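Local coordinates for protein yesU (Bacillus subtilis, PDB 1OQ1), which is of unknown function but adopts a galectin-like fold, consistent with, though not proof of, a role in carbohydrate binding, at residues Y161-V172 with S175-D186. Residues are numbered along the deposited sequence; the frame is centred on the assembly and turned at random.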
loop_
_atom_site.group_PDB
_atom_site.type_symbol
_atom_site.label_atom_id
_atom_site.label_comp_id
_atom_site.label_asym_id
_atom_site.label_seq_id
_atom_site.Cartn_x
_atom_site.Cartn_y
_atom_site.Cartn_z
ATOM N N TYR A 161 -11.514 8.112 4.248
ATOM C CA TYR A 161 -11.704 6.842 4.940
ATOM C C TYR A 161 -10.432 6.540 5.740
ATOM O O TYR A 161 -9.326 6.821 5.282
ATOM C CB TYR A 161 -11.995 5.740 3.915
ATOM C CG TYR A 161 -13.333 5.920 3.232
ATOM C CD1 TYR A 161 -14.489 5.346 3.761
ATOM C CD2 TYR A 161 -13.458 6.737 2.106
ATOM C CE1 TYR A 161 -15.743 5.586 3.192
ATOM C CE2 TYR A 161 -14.713 6.985 1.527
ATOM C CZ TYR A 161 -15.846 6.410 2.080
ATOM O OH TYR A 161 -17.093 6.696 1.565
ATOM N N ARG A 162 -10.600 5.987 6.942
ATOM C CA ARG A 162 -9.473 5.666 7.825
ATOM C C ARG A 162 -8.952 4.252 7.580
ATOM O O ARG A 162 -9.606 3.270 7.922
ATOM C CB ARG A 162 -9.902 5.827 9.289
ATOM C CG ARG A 162 -9.949 7.280 9.777
ATOM C CD ARG A 162 -8.536 7.805 10.011
ATOM N NE ARG A 162 -8.475 9.220 10.375
ATOM C CZ ARG A 162 -8.815 9.725 11.560
ATOM N NH1 ARG A 162 -9.257 8.937 12.531
ATOM N NH2 ARG A 162 -8.692 11.030 11.776
HETATM N N MSE A 163 -7.775 4.167 6.970
HETATM C CA MSE A 163 -7.154 2.885 6.635
HETATM C C MSE A 163 -6.153 2.484 7.714
HETATM O O MSE A 163 -5.378 3.315 8.174
HETATM C CB MSE A 163 -6.435 3.017 5.295
HETATM C CG MSE A 163 -7.144 3.943 4.324
HETATM SE SE MSE A 163 -8.827 3.256 3.668
HETATM C CE MSE A 163 -10.028 3.607 5.110
ATOM N N LYS A 164 -6.165 1.213 8.108
ATOM C CA LYS A 164 -5.244 0.731 9.139
ATOM C C LYS A 164 -4.754 -0.669 8.807
ATOM O O LYS A 164 -5.546 -1.577 8.565
ATOM C CB LYS A 164 -5.921 0.726 10.517
ATOM C CG LYS A 164 -4.989 0.273 11.645
ATOM C CD LYS A 164 -5.649 0.327 13.021
ATOM C CE LYS A 164 -5.879 1.758 13.483
ATOM N NZ LYS A 164 -6.455 1.816 14.863
ATOM N N LEU A 165 -3.436 -0.828 8.804
ATOM C CA LEU A 165 -2.794 -2.089 8.477
ATOM C C LEU A 165 -1.843 -2.538 9.582
ATOM O O LEU A 165 -1.013 -1.754 10.036
ATOM C CB LEU A 165 -2.001 -1.921 7.177
ATOM C CG LEU A 165 -1.222 -3.137 6.674
ATOM C CD1 LEU A 165 -2.195 -4.154 6.103
ATOM C CD2 LEU A 165 -0.227 -2.706 5.608
ATOM N N ILE A 166 -1.964 -3.793 10.010
ATOM C CA ILE A 166 -1.076 -4.342 11.032
ATOM C C ILE A 166 -0.142 -5.358 10.378
ATOM O O ILE A 166 -0.590 -6.215 9.620
ATOM C CB ILE A 166 -1.852 -5.084 12.153
ATOM C CG1 ILE A 166 -2.794 -4.117 12.875
ATOM C CG2 ILE A 166 -0.865 -5.700 13.155
ATOM C CD1 ILE A 166 -3.701 -4.808 13.872
ATOM N N LYS A 167 1.151 -5.248 10.676
ATOM C CA LYS A 167 2.167 -6.161 10.152
ATOM C C LYS A 167 3.046 -6.579 11.325
ATOM O O LYS A 167 3.778 -5.763 11.889
ATOM C CB LYS A 167 3.014 -5.466 9.082
ATOM C CG LYS A 167 4.268 -6.233 8.666
ATOM C CD LYS A 167 3.921 -7.541 7.981
ATOM C CE LYS A 167 5.178 -8.282 7.540
ATOM N NZ LYS A 167 6.015 -8.716 8.692
ATOM N N ASP A 168 2.973 -7.853 11.690
ATOM C CA ASP A 168 3.741 -8.356 12.821
ATOM C C ASP A 168 4.181 -9.775 12.502
ATOM O O ASP A 168 3.449 -10.742 12.743
ATOM C CB ASP A 168 2.867 -8.317 14.080
ATOM C CG ASP A 168 3.614 -8.746 15.324
ATOM O OD1 ASP A 168 4.860 -8.797 15.282
ATOM O OD2 ASP A 168 2.951 -9.019 16.348
ATOM N N LYS A 169 5.387 -9.878 11.950
ATOM C CA LYS A 169 5.947 -11.151 11.529
ATOM C C LYS A 169 4.980 -11.792 10.532
ATOM O O LYS A 169 4.646 -11.171 9.524
ATOM C CB LYS A 169 6.218 -12.044 12.744
ATOM C CG LYS A 169 7.342 -11.485 13.623
ATOM C CD LYS A 169 7.809 -12.473 14.675
ATOM C CE LYS A 169 8.970 -11.904 15.482
ATOM N NZ LYS A 169 8.581 -10.674 16.223
ATOM N N GLY A 170 4.511 -13.006 10.793
ATOM C CA GLY A 170 3.606 -13.628 9.837
ATOM C C GLY A 170 2.193 -13.061 9.778
ATOM O O GLY A 170 1.451 -13.323 8.826
ATOM N N TYR A 171 1.822 -12.267 10.775
ATOM C CA TYR A 171 0.468 -11.712 10.847
ATOM C C TYR A 171 0.213 -10.389 10.119
ATOM O O TYR A 171 0.987 -9.441 10.244
ATOM C CB TYR A 171 0.072 -11.538 12.319
ATOM C CG TYR A 171 -1.370 -11.135 12.529
ATOM C CD1 TYR A 171 -2.408 -12.006 12.200
ATOM C CD2 TYR A 171 -1.699 -9.886 13.055
ATOM C CE1 TYR A 171 -3.740 -11.644 12.392
ATOM C CE2 TYR A 171 -3.036 -9.515 13.249
ATOM C CZ TYR A 171 -4.045 -10.405 12.914
ATOM O OH TYR A 171 -5.366 -10.067 13.114
ATOM N N VAL A 172 -0.887 -10.343 9.367
ATOM C CA VAL A 172 -1.319 -9.142 8.645
ATOM C C VAL A 172 -2.821 -8.960 8.872
ATOM O O VAL A 172 -3.589 -9.920 8.769
ATOM C CB VAL A 172 -1.090 -9.257 7.119
ATOM C CG1 VAL A 172 -1.628 -8.008 6.412
ATOM C CG2 VAL A 172 0.398 -9.427 6.825
ATOM N N SER A 175 -8.085 -3.061 8.045
ATOM C CA SER A 175 -9.413 -2.552 8.365
ATOM C C SER A 175 -9.633 -1.192 7.719
ATOM O O SER A 175 -8.676 -0.488 7.399
ATOM C CB SER A 175 -9.597 -2.438 9.883
ATOM O OG SER A 175 -8.738 -1.457 10.440
ATOM N N ILE A 176 -10.902 -0.851 7.512
ATOM C CA ILE A 176 -11.297 0.429 6.931
ATOM C C ILE A 176 -12.387 0.992 7.837
ATOM O O ILE A 176 -13.414 0.348 8.060
ATOM C CB ILE A 176 -11.860 0.253 5.499
ATOM C CG1 ILE A 176 -10.754 -0.262 4.570
ATOM C CG2 ILE A 176 -12.420 1.580 4.992
ATOM C CD1 ILE A 176 -11.236 -0.626 3.170
ATOM N N ASN A 177 -12.161 2.197 8.350
ATOM C CA ASN A 177 -13.100 2.835 9.263
ATOM C C ASN A 177 -13.387 1.890 10.433
ATOM O O ASN A 177 -14.496 1.852 10.958
ATOM C CB ASN A 177 -14.398 3.223 8.531
ATOM C CG ASN A 177 -14.242 4.500 7.709
ATOM O OD1 ASN A 177 -13.127 4.970 7.491
ATOM N ND2 ASN A 177 -15.356 5.060 7.252
ATOM N N GLY A 178 -12.366 1.126 10.822
ATOM C CA GLY A 178 -12.496 0.200 11.938
ATOM C C GLY A 178 -13.103 -1.157 11.624
ATOM O O GLY A 178 -13.102 -2.046 12.477
ATOM N N LEU A 179 -13.631 -1.322 10.415
ATOM C CA LEU A 179 -14.238 -2.592 10.020
ATOM C C LEU A 179 -13.170 -3.543 9.500
ATOM O O LEU A 179 -12.459 -3.221 8.550
ATOM C CB LEU A 179 -15.284 -2.363 8.924
ATOM C CG LEU A 179 -15.984 -3.618 8.381
ATOM C CD1 LEU A 179 -16.920 -4.180 9.446
ATOM C CD2 LEU A 179 -16.763 -3.283 7.106
ATOM N N PRO A 180 -13.031 -4.728 10.120
ATOM C CA PRO A 180 -12.014 -5.669 9.639
ATOM C C PRO A 180 -12.351 -6.069 8.205
ATOM O O PRO A 180 -13.502 -6.383 7.901
ATOM C CB PRO A 180 -12.141 -6.844 10.606
ATOM C CG PRO A 180 -12.638 -6.193 11.869
ATOM C CD PRO A 180 -13.678 -5.234 11.344
ATOM N N ILE A 181 -11.349 -6.048 7.333
ATOM C CA ILE A 181 -11.534 -6.392 5.926
ATOM C C ILE A 181 -10.959 -7.769 5.620
ATOM O O ILE A 181 -11.610 -8.597 4.979
ATOM C CB ILE A 181 -10.855 -5.334 5.020
ATOM C CG1 ILE A 181 -11.486 -3.966 5.270
ATOM C CG2 ILE A 181 -10.990 -5.724 3.541
ATOM C CD1 ILE A 181 -12.984 -3.934 5.002
ATOM N N LEU A 182 -9.731 -8.009 6.069
ATOM C CA LEU A 182 -9.093 -9.302 5.861
ATOM C C LEU A 182 -7.958 -9.474 6.858
ATOM O O LEU A 182 -7.492 -8.500 7.446
ATOM C CB LEU A 182 -8.554 -9.420 4.423
ATOM C CG LEU A 182 -7.458 -8.468 3.918
ATOM C CD1 LEU A 182 -6.103 -8.840 4.513
ATOM C CD2 LEU A 182 -7.384 -8.556 2.403
ATOM N N GLU A 183 -7.533 -10.715 7.062
ATOM C CA GLU A 183 -6.424 -10.991 7.963
ATOM C C GLU A 183 -5.712 -12.244 7.466
ATOM O O GLU A 183 -6.312 -13.076 6.786
ATOM C CB GLU A 183 -6.907 -11.149 9.411
ATOM C CG GLU A 183 -7.499 -12.486 9.789
ATOM C CD GLU A 183 -7.804 -12.560 11.280
ATOM O OE1 GLU A 183 -8.085 -13.667 11.785
ATOM O OE2 GLU A 183 -7.766 -11.507 11.948
ATOM N N TRP A 184 -4.433 -12.376 7.796
ATOM C CA TRP A 184 -3.659 -13.507 7.312
ATOM C C TRP A 184 -2.504 -13.851 8.233
ATOM O O TRP A 184 -1.930 -12.974 8.875
ATOM C CB TRP A 184 -3.116 -13.165 5.923
ATOM C CG TRP A 184 -2.261 -14.214 5.287
ATOM C CD1 TRP A 184 -2.626 -15.491 4.971
ATOM C CD2 TRP A 184 -0.923 -14.048 4.803
ATOM N NE1 TRP A 184 -1.602 -16.128 4.316
ATOM C CE2 TRP A 184 -0.545 -15.265 4.197
ATOM C CE3 TRP A 184 -0.008 -12.986 4.820
ATOM C CZ2 TRP A 184 0.710 -15.452 3.606
ATOM C CZ3 TRP A 184 1.242 -13.172 4.231
ATOM C CH2 TRP A 184 1.586 -14.395 3.633
HETATM N N MSE A 185 -2.178 -15.136 8.308
HETATM C CA MSE A 185 -1.050 -15.578 9.124
HETATM C C MSE A 185 -0.155 -16.433 8.243
HETATM O O MSE A 185 -0.487 -17.580 7.930
HETATM C CB MSE A 185 -1.518 -16.397 10.333
HETATM C CG MSE A 185 -0.377 -16.916 11.214
HETATM SE SE MSE A 185 0.698 -15.517 12.049
HETATM C CE MSE A 185 -0.453 -15.115 13.547
ATOM N N ASP A 186 0.968 -15.855 7.832
ATOM C CA ASP A 186 1.950 -16.528 6.991
ATOM C C ASP A 186 2.647 -17.569 7.860
ATOM O O ASP A 186 3.191 -17.222 8.905
ATOM C CB ASP A 186 2.978 -15.506 6.490
ATOM C CG ASP A 186 3.918 -16.074 5.440
ATOM O OD1 ASP A 186 3.898 -17.300 5.208
ATOM O OD2 ASP A 186 4.683 -15.287 4.848
HETATM O O HOH W 1 -9.552 1.230 9.987
HETATM O O HOH W 2 -6.096 -3.344 10.995
#
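Lys164 and Ser175 form an antiparallel hydrogen-bonded pair, as do Val172 and Trp184, so strand 171-176 is bonded along one edge to 161-168 and along the other to 179-185. Ser175 N gives to Lys164 O at 3.0 Å, and Lys164 N back to Ser175 O. Likewise Trp184 N reaches Val172 O at 2.8 Å, and Val172 N binds Trp184 O.

Asn177, in the turn leading on to 179-185, carries the ladder with 161-168 one step beyond strand 171-176. With CG beside its own backbone N (chi1 -79°), it turns OD1 back to accept Arg162 N at 2.8 Å, almost straight in line with its carbonyl, while Asn177 N binds Arg162 O. Its ND2 lies 3.6 Å from CD1 of the Tyr161 ring, amide and ring planes 20° apart. A water joins Arg162 O, Ser175 OG and Gly178 N, tying the type I' turn 176-179 to the neighbouring strand.

Glu183 brings OE2 to the edge of the Tyr171 ring, in its plane and 3.0 Å from OH, with the carboxylate turned 75° from the ring; OE2 also accepts N of Asn2, probably an expression-tag remnant. The selenomethionine Met185 bends back so that CE rests 3.8 Å from Tyr171 CB. On the other sheet face, Val172 CG2 meets the Trp184 ring edge at CE3.

Asp186 N closes this end on Gly170 O, within the type II' turn 168-171. Two consecutive beta hairpins sharing their middle strand make a three-stranded antiparallel meander, here at the margin of one sheet of a galectin-like beta sandwich.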